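Local coordinates for starch synthase I (Hordeum vulgare, PDB 4HLN), which is a barley starch synthase, an enzyme of the glycosyltransferase class with a two-lobed architecture in the manner of the GT-B fold, at residues Tyr260-Met265 and Tyr287-Asp292; Thr404-Leu409 and Val507-Thr512; Gln305-Ala310 and Gly342-Phe347; Val542-Gly547 and Ala570-Thr575. All coordinates share one frame; numbering follows the deposited sequence.

In the fold
Followed from the N terminus, the four contacts come in series: each loop closes before the next opens, so none nest or cross. Contact 1 closes 260-292 around helix 276-284, beside neighbouring parallel strands 264-269 and 294-299 of the nine-stranded sheet. Contact 3 closes 305-347 in a small antiparallel sheet of the same lobe. Contact 2 makes the longest closure, tying the loop after strand 389-391 to helix 505-514, in the lobe of the six-stranded parallel sheet. Contact 4 then joins the last two strands of that sheet, 540-544 and 569-571. Contacts 2 and 4 approach to about 11 Å between nearest atoms, whereas contacts 1 and 2 lie on opposite sides of the chain's centre.

Contact 1 (Tyr260-Met265 and Tyr287-Asp292)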
loop_
_atom_site.group_PDB
_atom_site.type_symbol
_atom_site.label_atom_id
_atom_site.label_comp_id
_atom_site.label_asym_id
_atom_site.label_seq_id
_atom_site.Cartn_x
_atom_site.Cartn_y
_atom_site.Cartn_z
ATOM N N TYR A 260 -23.000 -15.576 2.933
ATOM C CA TYR A 260 -21.569 -15.849 3.052
ATOM C C TYR A 260 -21.286 -16.648 4.310
ATOM O O TYR A 260 -20.346 -17.447 4.351
ATOM C CB TYR A 260 -20.767 -14.542 3.095
ATOM C CG TYR A 260 -20.184 -14.111 1.764
ATOM C CD1 TYR A 260 -21.005 -13.855 0.668
ATOM C CD2 TYR A 260 -18.812 -13.931 1.608
ATOM C CE1 TYR A 260 -20.473 -13.437 -0.544
ATOM C CE2 TYR A 260 -18.267 -13.524 0.390
ATOM C CZ TYR A 260 -19.106 -13.275 -0.676
ATOM O OH TYR A 260 -18.582 -12.872 -1.879
ATOM N N GLY A 261 -22.091 -16.409 5.345
ATOM C CA GLY A 261 -21.954 -17.123 6.595
ATOM C C GLY A 261 -20.869 -16.690 7.572
ATOM O O GLY A 261 -20.391 -15.548 7.541
ATOM N N GLN A 262 -20.475 -17.617 8.445
ATOM C CA GLN A 262 -19.675 -17.269 9.614
ATOM C C GLN A 262 -18.261 -17.830 9.660
ATOM O O GLN A 262 -17.670 -17.915 10.736
ATOM C CB GLN A 262 -20.411 -17.685 10.879
ATOM C CG GLN A 262 -21.836 -17.268 10.878
ATOM C CD GLN A 262 -22.502 -17.525 12.202
ATOM O OE1 GLN A 262 -21.836 -17.750 13.228
ATOM N NE2 GLN A 262 -23.830 -17.485 12.197
ATOM N N SER A 263 -17.719 -18.210 8.510
ATOM C CA SER A 263 -16.330 -18.660 8.442
ATOM C C SER A 263 -15.554 -17.745 7.522
ATOM O O SER A 263 -14.864 -18.185 6.594
ATOM C CB SER A 263 -16.245 -20.098 7.950
ATOM O OG SER A 263 -16.879 -20.970 8.865
ATOM N N CYS A 264 -15.679 -16.456 7.783
ATOM C CA CYS A 264 -15.112 -15.467 6.888
ATOM C C CYS A 264 -13.784 -14.915 7.344
ATOM O O CYS A 264 -13.481 -14.860 8.540
ATOM C CB CYS A 264 -16.102 -14.333 6.691
ATOM S SG CYS A 264 -17.553 -14.941 5.844
ATOM N N MET A 265 -12.977 -14.532 6.372
ATOM C CA MET A 265 -11.847 -13.686 6.671
ATOM C C MET A 265 -12.279 -12.253 6.365
ATOM O O MET A 265 -12.577 -11.912 5.214
ATOM C CB MET A 265 -10.596 -14.098 5.880
ATOM C CG MET A 265 -9.378 -13.161 6.129
ATOM S SD MET A 265 -8.824 -12.951 7.858
ATOM C CE MET A 265 -8.153 -14.581 8.179
ATOM N N TYR A 287 -21.477 -14.739 22.030
ATOM C CA TYR A 287 -22.772 -15.406 21.948
ATOM C C TYR A 287 -22.810 -16.611 21.008
ATOM O O TYR A 287 -23.868 -17.190 20.773
ATOM C CB TYR A 287 -23.849 -14.395 21.575
ATOM C CG TYR A 287 -23.878 -13.230 22.528
ATOM C CD1 TYR A 287 -24.574 -13.309 23.732
ATOM C CD2 TYR A 287 -23.187 -12.060 22.243
ATOM C CE1 TYR A 287 -24.591 -12.254 24.613
ATOM C CE2 TYR A 287 -23.203 -11.004 23.117
ATOM C CZ TYR A 287 -23.904 -11.101 24.300
ATOM O OH TYR A 287 -23.910 -10.040 25.175
ATOM N N GLY A 288 -21.660 -16.991 20.471
ATOM C CA GLY A 288 -21.590 -18.133 19.579
ATOM C C GLY A 288 -21.661 -17.796 18.105
ATOM O O GLY A 288 -21.691 -18.680 17.247
ATOM N N VAL A 289 -21.684 -16.508 17.802
ATOM C CA VAL A 289 -21.662 -16.071 16.423
ATOM C C VAL A 289 -20.269 -15.653 15.977
ATOM O O VAL A 289 -19.545 -15.004 16.719
ATOM C CB VAL A 289 -22.671 -14.972 16.197
ATOM C CG1 VAL A 289 -22.671 -14.562 14.734
ATOM C CG2 VAL A 289 -24.026 -15.496 16.620
ATOM N N TYR A 290 -19.893 -16.095 14.780
ATOM C CA TYR A 290 -18.635 -15.708 14.142
ATOM C C TYR A 290 -17.380 -16.281 14.810
ATOM O O TYR A 290 -16.269 -15.800 14.563
ATOM C CB TYR A 290 -18.514 -14.180 14.069
ATOM C CG TYR A 290 -19.195 -13.529 12.902
ATOM C CD1 TYR A 290 -20.012 -12.422 13.089
ATOM C CD2 TYR A 290 -18.994 -13.986 11.600
ATOM C CE1 TYR A 290 -20.632 -11.797 12.020
ATOM C CE2 TYR A 290 -19.600 -13.364 10.522
ATOM C CZ TYR A 290 -20.430 -12.268 10.737
ATOM O OH TYR A 290 -21.050 -11.625 9.674
ATOM N N ARG A 291 -17.542 -17.308 15.636
ATOM C CA ARG A 291 -16.376 -17.953 16.255
ATOM C C ARG A 291 -15.375 -18.558 15.278
ATOM O O ARG A 291 -14.212 -18.753 15.619
ATOM C CB ARG A 291 -16.797 -18.992 17.296
ATOM C CG ARG A 291 -17.256 -18.310 18.557
ATOM C CD ARG A 291 -17.519 -19.231 19.706
ATOM N NE ARG A 291 -17.915 -18.418 20.843
ATOM C CZ ARG A 291 -17.912 -18.829 22.102
ATOM N NH1 ARG A 291 -17.534 -20.073 22.388
ATOM N NH2 ARG A 291 -18.297 -17.991 23.066
ATOM N N ASP A 292 -15.813 -18.839 14.061
ATOM C CA ASP A 292 -14.903 -19.397 13.074
ATOM C C ASP A 292 -14.411 -18.378 12.046
ATOM O O ASP A 292 -13.821 -18.743 11.026
ATOM C CB ASP A 292 -15.537 -20.618 12.420
ATOM C CG ASP A 292 -15.633 -21.788 13.383
ATOM O OD1 ASP A 292 -14.672 -21.979 14.167
ATOM O OD2 ASP A 292 -16.667 -22.495 13.377
HETATM O O HOH W 1 -18.427 -19.009 13.453
#
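Q262 reaches across to V289 and Y290 through CB and its terminal amide. Its CB lies 4.0 Å from CD2 of the Y290 ring, which meets the Q262 backbone obliquely as well. CG sits beside the backbone N, anti to the carbonyl carbon (chi1 -47°), and from there the chain runs out extended to the amide. At that end CD of Q262 comes 3.9 Å from CG1 of V289, the two side chains crossing at about a right angle, and NE2 of Q262 is 4.0 Å from the same methyl. The polar work falls to OE1, which accepts the backbone N-H of Y290 at 3.0 Å in a nearly straight bond (172°), the donor standing above the amide plane. Glutamine suits the place: it is long enough to span the gap and ends in a carbonyl oxygen.

A second link is indirect. Water 1 donates to Q262 O (3.0 Å) and accepts from D292 N (2.7 Å); Q262 O is also bonded to S293 OG. G288, with positive phi, closes the preceding helix as the C-prime residue of a Schellman motif, against Y284 and R285. The Y290 hydroxyl is bonded to C247 O, and its ring meets Y284 and F266 edge-to-face.

The chemistry is therefore that of a side-chain amide and a water joining two backbones, near solvent, just before strands 264-269 and 294-299 begin to pair.

Contact 2 (Thr404-Leu409 and Val507-Thr512); sequences TTDKCL and VSHRIT
D406 and H509 meet in the shorter of two hydrogen bonds that join the segments. H509 ND1 donates to D406 OD2 at 2.7 Å; the oxygen lies in the plane of the imidazole and is approached on its syn side, with the carboxylate turned almost perpendicular to the ring (86°). D406 OD2 also bonds the hydroxyl of Y537. The other carboxylate oxygen, OD1, accepts C408 N at 2.8 Å in an Asx turn, so aspartate suits this place by serving its own turn and the helix together. CG anti to the D406 backbone N (chi1 -165°) aims the carboxylate at the helix. The second bond runs from R510 NE to C408 O, at 3.0 Å, in the guanidinium plane and nearly along the C=O axis; R510 NH1 makes a salt bridge to E431.

Sulfur and apolar contacts fill in between. C408 SG rides over a face of the H509 ring, 4.5 Å from its centroid, a sulfur-aromatic approach open to a small, polarisable side chain. L409 CD2 lies 4.1 Å from R510 CG, a methyl of the branched leucine side chain packing on the aliphatic part of the arginine.

The type I turn 406-409 thus rests on helix 505-514 at H509 and R510. W401 stacks on H509, E431 joins from helix 419-432, and S508 and I511 pack on strands 442-446 and 471-476.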
loop_
_atom_site.group_PDB
_atom_site.type_symbol
_atom_site.label_atom_id
_atom_site.label_comp_id
_atom_site.label_asym_id
_atom_site.label_seq_id
_atom_site.Cartn_x
_atom_site.Cartn_y
_atom_site.Cartn_z
ATOM N N THR A 404 9.963 -7.690 -22.620
ATOM C CA THR A 404 10.001 -8.527 -23.804
ATOM C C THR A 404 8.935 -8.132 -24.827
ATOM O O THR A 404 9.058 -8.438 -26.014
ATOM C CB THR A 404 9.922 -10.031 -23.466
ATOM O OG1 THR A 404 10.787 -10.319 -22.358
ATOM C CG2 THR A 404 10.390 -10.851 -24.664
ATOM N N THR A 405 7.906 -7.427 -24.383
ATOM C CA THR A 405 6.833 -7.067 -25.303
ATOM C C THR A 405 6.466 -5.592 -25.294
ATOM O O THR A 405 5.666 -5.143 -26.109
ATOM C CB THR A 405 5.574 -7.845 -24.980
ATOM O OG1 THR A 405 5.113 -7.463 -23.674
ATOM C CG2 THR A 405 5.881 -9.323 -25.008
ATOM N N ASP A 406 7.055 -4.842 -24.374
ATOM C CA ASP A 406 6.662 -3.460 -24.165
ATOM C C ASP A 406 6.652 -2.651 -25.461
ATOM O O ASP A 406 7.699 -2.394 -26.057
ATOM C CB ASP A 406 7.574 -2.804 -23.139
ATOM C CG ASP A 406 7.013 -1.503 -22.624
ATOM O OD1 ASP A 406 6.224 -0.865 -23.355
ATOM O OD2 ASP A 406 7.359 -1.124 -21.484
ATOM N N LYS A 407 5.461 -2.250 -25.889
ATOM C CA LYS A 407 5.314 -1.505 -27.129
ATOM C C LYS A 407 5.973 -0.134 -27.072
ATOM O O LYS A 407 6.301 0.440 -28.108
ATOM C CB LYS A 407 3.839 -1.364 -27.493
ATOM C CG LYS A 407 3.259 -2.610 -28.140
ATOM C CD LYS A 407 1.748 -2.518 -28.279
ATOM C CE LYS A 407 1.230 -3.520 -29.302
ATOM N NZ LYS A 407 1.659 -3.164 -30.690
ATOM N N CYS A 408 6.177 0.381 -25.864
ATOM C CA CYS A 408 6.711 1.726 -25.693
ATOM C C CYS A 408 8.247 1.799 -25.872
ATOM O O CYS A 408 8.825 2.891 -26.011
ATOM C CB CYS A 408 6.297 2.287 -24.326
ATOM S SG CYS A 408 4.508 2.548 -24.070
ATOM N N LEU A 409 8.897 0.636 -25.877
ATOM C CA LEU A 409 10.354 0.555 -25.984
ATOM C C LEU A 409 10.887 0.382 -27.403
ATOM O O LEU A 409 10.349 -0.380 -28.180
ATOM C CB LEU A 409 10.859 -0.633 -25.195
ATOM C CG LEU A 409 10.525 -0.726 -23.730
ATOM C CD1 LEU A 409 11.465 -1.767 -23.145
ATOM C CD2 LEU A 409 10.708 0.631 -23.080
ATOM N N VAL A 507 7.198 7.781 -21.860
ATOM C CA VAL A 507 8.538 8.182 -21.454
ATOM C C VAL A 507 8.967 7.509 -20.152
ATOM O O VAL A 507 10.146 7.197 -19.955
ATOM C CB VAL A 507 8.680 9.708 -21.341
ATOM C CG1 VAL A 507 10.020 10.068 -20.713
ATOM C CG2 VAL A 507 8.554 10.358 -22.726
ATOM N N SER A 508 8.011 7.268 -19.265
ATOM C CA SER A 508 8.334 6.599 -18.020
ATOM C C SER A 508 8.739 5.141 -18.274
ATOM O O SER A 508 9.616 4.603 -17.587
ATOM C CB SER A 508 7.183 6.708 -17.021
ATOM O OG SER A 508 6.029 6.063 -17.515
ATOM N N HIS A 509 8.124 4.510 -19.272
ATOM C CA HIS A 509 8.494 3.138 -19.633
ATOM C C HIS A 509 9.936 3.119 -20.149
ATOM O O HIS A 509 10.733 2.261 -19.768
ATOM C CB HIS A 509 7.541 2.549 -20.691
ATOM C CG HIS A 509 6.251 2.018 -20.132
ATOM N ND1 HIS A 509 5.932 0.677 -20.142
ATOM C CD2 HIS A 509 5.198 2.647 -19.556
ATOM C CE1 HIS A 509 4.748 0.500 -19.582
ATOM N NE2 HIS A 509 4.278 1.681 -19.222
ATOM N N ARG A 510 10.269 4.076 -21.014
ATOM C CA ARG A 510 11.614 4.154 -21.586
ATOM C C ARG A 510 12.680 4.504 -20.559
ATOM O O ARG A 510 13.819 4.035 -20.656
ATOM C CB ARG A 510 11.657 5.172 -22.708
ATOM C CG ARG A 510 11.256 4.619 -24.045
ATOM C CD ARG A 510 11.127 5.739 -25.053
ATOM N NE ARG A 510 9.785 5.723 -25.609
ATOM C CZ ARG A 510 9.037 6.799 -25.810
ATOM N NH1 ARG A 510 9.508 8.004 -25.508
ATOM N NH2 ARG A 510 7.820 6.662 -26.327
ATOM N N ILE A 511 12.320 5.333 -19.583
ATOM C CA ILE A 511 13.249 5.629 -18.506
ATOM C C ILE A 511 13.495 4.368 -17.702
ATOM O O ILE A 511 14.637 4.021 -17.408
ATOM C CB ILE A 511 12.741 6.746 -17.589
ATOM C CG1 ILE A 511 13.007 8.098 -18.238
ATOM C CG2 ILE A 511 13.441 6.691 -16.244
ATOM C CD1 ILE A 511 12.176 9.197 -17.670
ATOM N N THR A 512 12.418 3.668 -17.373
ATOM C CA THR A 512 12.532 2.460 -16.569
ATOM C C THR A 512 13.453 1.467 -17.252
ATOM O O THR A 512 14.327 0.878 -16.613
ATOM C CB THR A 512 11.163 1.826 -16.332
ATOM O OG1 THR A 512 10.319 2.790 -15.706
ATOM C CG2 THR A 512 11.275 0.602 -15.434
#

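Contact 3 (Gln305-Ala310 and Gly342-Phe347)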
loop_
_atom_site.group_PDB
_atom_site.type_symbol
_atom_site.label_atom_id
_atom_site.label_comp_id
_atom_site.label_asym_id
_atom_site.label_seq_id
_atom_site.Cartn_x
_atom_site.Cartn_y
_atom_site.Cartn_z
ATOM N N GLN A 305 -5.895 7.909 12.545
ATOM C CA GLN A 305 -6.157 6.777 13.406
ATOM C C GLN A 305 -7.598 6.734 13.870
ATOM O O GLN A 305 -7.987 5.856 14.626
ATOM C CB GLN A 305 -5.200 6.835 14.582
ATOM C CG GLN A 305 -3.757 6.883 14.116
ATOM C CD GLN A 305 -2.749 6.846 15.250
ATOM O OE1 GLN A 305 -3.103 6.701 16.421
ATOM N NE2 GLN A 305 -1.476 6.961 14.903
ATOM N N GLY A 306 -8.398 7.671 13.381
ATOM C CA GLY A 306 -9.791 7.749 13.773
ATOM C C GLY A 306 -9.911 8.085 15.246
ATOM O O GLY A 306 -10.446 7.308 16.034
ATOM N N VAL A 307 -9.402 9.258 15.614
ATOM C CA VAL A 307 -9.362 9.676 17.002
ATOM C C VAL A 307 -10.391 10.745 17.331
ATOM O O VAL A 307 -10.579 11.719 16.583
ATOM C CB VAL A 307 -7.958 10.143 17.405
ATOM C CG1 VAL A 307 -7.988 10.778 18.787
ATOM C CG2 VAL A 307 -6.993 8.962 17.368
ATOM N N GLU A 308 -11.062 10.531 18.460
ATOM C CA GLU A 308 -12.086 11.432 18.952
ATOM C C GLU A 308 -12.011 11.382 20.461
ATOM O O GLU A 308 -11.372 10.491 21.024
ATOM C CB GLU A 308 -13.488 11.032 18.437
ATOM C CG GLU A 308 -13.786 11.382 16.951
ATOM C CD GLU A 308 -14.095 12.884 16.666
ATOM O OE1 GLU A 308 -14.520 13.618 17.589
ATOM O OE2 GLU A 308 -13.934 13.325 15.499
ATOM N N PRO A 309 -12.626 12.361 21.125
ATOM C CA PRO A 309 -12.608 12.444 22.594
ATOM C C PRO A 309 -13.301 11.246 23.244
ATOM O O PRO A 309 -14.265 10.730 22.688
ATOM C CB PRO A 309 -13.408 13.722 22.887
ATOM C CG PRO A 309 -13.382 14.511 21.620
ATOM C CD PRO A 309 -13.281 13.520 20.496
ATOM N N ALA A 310 -12.843 10.840 24.422
ATOM C CA ALA A 310 -13.361 9.632 25.070
ATOM C C ALA A 310 -14.812 9.748 25.502
ATOM O O ALA A 310 -15.457 8.752 25.828
ATOM C CB ALA A 310 -12.491 9.245 26.258
ATOM N N GLY A 342 -6.331 14.663 27.952
ATOM C CA GLY A 342 -5.776 13.877 26.863
ATOM C C GLY A 342 -6.430 12.518 26.610
ATOM O O GLY A 342 -5.793 11.616 26.069
ATOM N N GLU A 343 -7.697 12.371 26.996
ATOM C CA GLU A 343 -8.393 11.089 26.881
ATOM C C GLU A 343 -9.185 10.944 25.585
ATOM O O GLU A 343 -10.030 11.787 25.261
ATOM C CB GLU A 343 -9.330 10.889 28.069
ATOM C CG GLU A 343 -8.610 10.693 29.388
ATOM C CD GLU A 343 -9.526 10.889 30.590
ATOM O OE1 GLU A 343 -10.527 11.646 30.474
ATOM O OE2 GLU A 343 -9.232 10.290 31.652
ATOM N N ALA A 344 -8.933 9.855 24.863
ATOM C CA ALA A 344 -9.555 9.656 23.560
ATOM C C ALA A 344 -9.984 8.213 23.287
ATOM O O ALA A 344 -9.656 7.296 24.032
ATOM C CB ALA A 344 -8.598 10.079 22.509
ATOM N N VAL A 345 -10.702 8.024 22.189
ATOM C CA VAL A 345 -10.861 6.698 21.613
ATOM C C VAL A 345 -10.176 6.662 20.266
ATOM O O VAL A 345 -10.151 7.651 19.540
ATOM C CB VAL A 345 -12.316 6.288 21.468
ATOM C CG1 VAL A 345 -12.934 6.155 22.852
ATOM C CG2 VAL A 345 -13.059 7.306 20.636
ATOM N N ASN A 346 -9.607 5.512 19.948
ATOM C CA ASN A 346 -8.745 5.398 18.796
ATOM C C ASN A 346 -9.101 4.151 17.986
ATOM O O ASN A 346 -8.644 3.052 18.284
ATOM C CB ASN A 346 -7.287 5.360 19.268
ATOM C CG ASN A 346 -6.292 5.348 18.116
ATOM O OD1 ASN A 346 -6.562 4.793 17.048
ATOM N ND2 ASN A 346 -5.117 5.944 18.338
ATOM N N PHE A 347 -9.907 4.341 16.949
ATOM C CA PHE A 347 -10.324 3.254 16.079
ATOM C C PHE A 347 -9.219 2.298 15.668
ATOM O O PHE A 347 -9.328 1.089 15.909
ATOM C CB PHE A 347 -11.053 3.773 14.839
ATOM C CG PHE A 347 -12.533 3.989 15.051
ATOM C CD1 PHE A 347 -13.022 4.402 16.290
ATOM C CD2 PHE A 347 -13.437 3.769 14.017
ATOM C CE1 PHE A 347 -14.376 4.614 16.484
ATOM C CE2 PHE A 347 -14.792 3.973 14.202
ATOM C CZ PHE A 347 -15.263 4.400 15.441
#
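E308 and V345 form a hydrogen-bonded antiparallel pair, V345 N donating to E308 O at 2.8 Å and E308 N to V345 O at 3.2 Å. A side-chain bond follows: N346 ND2 donates to Q305 OE1 at 2.9 Å, in the plane of the glutamine carbonyl, the amides tilted 32° apart. N346 is also the N-cap of helix 347-354, its OD1 accepting K349 N, while Q305 NE2 bonds to L302 O and G374 O; each amide thus uses both ends. N346 swings its amide to the far side from its backbone N (chi1 -176°), facing Q305.

Further backbone bonds run from F347 N to G306 O (3.2 Å) and from A310 N to E343 O (3.1 Å). P309 lacks an N-H but needs none in its non-hydrogen-bonded pair with A344. V307 CG1 touches A344 CB at 3.8 Å, V307 CG2 lies 3.7 Å from N346 ND2, and V345 CG1 meets A310 CA at 4.1 Å. At G306 positive phi suits glycine, and a CB would point at F347 CB.

Strand 307-309 is thus the edge, and 343-346 the middle, of a three-stranded antiparallel sheet, the middle strand passing into a capped helix.

Contact 4 (Val542-Gly547 and Ala570-Thr575)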
loop_
_atom_site.group_PDB
_atom_site.type_symbol
_atom_site.label_atom_id
_atom_site.label_comp_id
_atom_site.label_asym_id
_atom_site.label_seq_id
_atom_site.Cartn_x
_atom_site.Cartn_y
_atom_site.Cartn_z
ATOM N N VAL A 542 17.176 1.582 -5.831
ATOM C CA VAL A 542 17.712 2.083 -4.574
ATOM C C VAL A 542 16.591 2.831 -3.847
ATOM O O VAL A 542 16.092 3.855 -4.313
ATOM C CB VAL A 542 18.903 3.024 -4.806
ATOM C CG1 VAL A 542 19.211 3.830 -3.542
ATOM C CG2 VAL A 542 20.111 2.237 -5.280
ATOM N N VAL A 543 16.202 2.315 -2.694
ATOM C CA VAL A 543 14.976 2.752 -2.058
ATOM C C VAL A 543 15.136 2.961 -0.548
ATOM O O VAL A 543 15.939 2.288 0.103
ATOM C CB VAL A 543 13.867 1.722 -2.341
ATOM C CG1 VAL A 543 14.305 0.343 -1.873
ATOM C CG2 VAL A 543 12.565 2.133 -1.683
ATOM N N HIS A 544 14.383 3.913 0.002
ATOM C CA HIS A 544 14.336 4.093 1.452
ATOM C C HIS A 544 13.641 2.927 2.137
ATOM O O HIS A 544 12.512 2.577 1.777
ATOM C CB HIS A 544 13.595 5.368 1.836
ATOM C CG HIS A 544 13.301 5.454 3.303
ATOM N ND1 HIS A 544 12.236 6.165 3.813
ATOM C CD2 HIS A 544 13.934 4.911 4.368
ATOM C CE1 HIS A 544 12.229 6.063 5.131
ATOM N NE2 HIS A 544 13.247 5.301 5.493
ATOM N N GLY A 545 14.309 2.344 3.131
ATOM C CA GLY A 545 13.716 1.285 3.928
ATOM C C GLY A 545 14.674 0.232 4.446
ATOM O O GLY A 545 15.892 0.328 4.295
ATOM N N THR A 546 14.110 -0.782 5.084
ATOM C CA THR A 546 14.888 -1.934 5.524
ATOM C C THR A 546 14.972 -2.975 4.389
ATOM O O THR A 546 14.093 -3.046 3.521
ATOM C CB THR A 546 14.319 -2.524 6.843
ATOM O OG1 THR A 546 12.913 -2.790 6.707
ATOM C CG2 THR A 546 14.514 -1.528 7.977
ATOM N N GLY A 547 16.039 -3.762 4.371
ATOM C CA GLY A 547 16.311 -4.586 3.208
ATOM C C GLY A 547 16.430 -6.066 3.494
ATOM O O GLY A 547 17.182 -6.772 2.817
ATOM N N ALA A 570 18.381 -1.103 -0.234
ATOM C CA ALA A 570 17.484 -0.345 0.626
ATOM C C ALA A 570 18.324 0.322 1.706
ATOM O O ALA A 570 19.163 -0.324 2.332
ATOM C CB ALA A 570 16.430 -1.256 1.252
ATOM N N PHE A 571 18.103 1.614 1.916
ATOM C CA PHE A 571 18.887 2.366 2.885
ATOM C C PHE A 571 18.008 3.017 3.937
ATOM O O PHE A 571 16.885 3.426 3.661
ATOM C CB PHE A 571 19.714 3.442 2.180
ATOM C CG PHE A 571 18.883 4.538 1.560
ATOM C CD1 PHE A 571 18.389 4.407 0.265
ATOM C CD2 PHE A 571 18.596 5.698 2.268
ATOM C CE1 PHE A 571 17.632 5.415 -0.312
ATOM C CE2 PHE A 571 17.834 6.712 1.691
ATOM C CZ PHE A 571 17.353 6.571 0.402
ATOM N N SER A 572 18.544 3.118 5.146
ATOM C CA SER A 572 17.868 3.799 6.241
ATOM C C SER A 572 18.942 4.333 7.170
ATOM O O SER A 572 19.966 3.683 7.374
ATOM C CB SER A 572 16.937 2.844 6.993
ATOM O OG SER A 572 16.133 3.543 7.926
ATOM N N PRO A 573 18.700 5.509 7.756
ATOM C CA PRO A 573 17.407 6.174 7.630
ATOM C C PRO A 573 17.402 7.076 6.416
ATOM O O PRO A 573 18.376 7.121 5.664
ATOM C CB PRO A 573 17.366 7.034 8.883
ATOM C CG PRO A 573 18.802 7.490 9.002
ATOM C CD PRO A 573 19.637 6.299 8.573
ATOM N N LEU A 574 16.314 7.815 6.252
ATOM C CA LEU A 574 16.157 8.683 5.100
ATOM C C LEU A 574 16.971 9.966 5.243
ATOM O O LEU A 574 16.458 10.990 5.684
ATOM C CB LEU A 574 14.673 9.000 4.887
ATOM C CG LEU A 574 14.300 9.723 3.594
ATOM C CD1 LEU A 574 14.955 9.078 2.378
ATOM C CD2 LEU A 574 12.797 9.761 3.441
ATOM N N THR A 575 18.240 9.912 4.855
ATOM C CA THR A 575 19.112 11.083 4.947
ATOM C C THR A 575 19.983 11.243 3.713
ATOM O O THR A 575 20.433 10.264 3.117
ATOM C CB THR A 575 20.058 10.971 6.148
ATOM O OG1 THR A 575 21.121 10.054 5.833
ATOM C CG2 THR A 575 19.294 10.475 7.376
#
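F571 is held through both its backbone N and O by the neighbouring strand, as parallel pairing requires. Its N donates to V543 O at 2.9 Å, and its O accepts G545 N at 2.8 Å, nearly straight at 172°, with the donor above the carbonyl plane. V543 O is also approached by A570 CA at 3.1 Å, a CA-H...O contact, and A570 N bonds to T555 OG1. The backbone at G545, with phi 148°, would press a CB against the preceding carbonyl, which suits glycine.

ND1 of the H544 imidazole is satisfied by S522 O, while CD2 brings the ring edge to within 3.4 Å of F571 O. L574 CB sits over the centre of one H544 ring face, 3.8 Å from the centroid, a CH-pi contact, and Y365 meets the ring edge-to-face. T546 OG1 bonds to D551, and T575 OG1 caps the following helix at K578 N.

Apolar contacts complete the joint. With CG between backbone N and carbonyl carbon (chi1 67°), the F571 ring folds back so that H544 CA lies over its face, toward the rim, 4.1 Å from the centroid, and V542 CG1 touches CE1 of F571 at 3.9 Å. The ring also touches M579 and A582 of helix 576-592.

The polar groups named here are thus paired by backbone, hydroxyl or carboxylate partners, while the F571 and H544 rings and L574 pack beside the edge strand of the sheet.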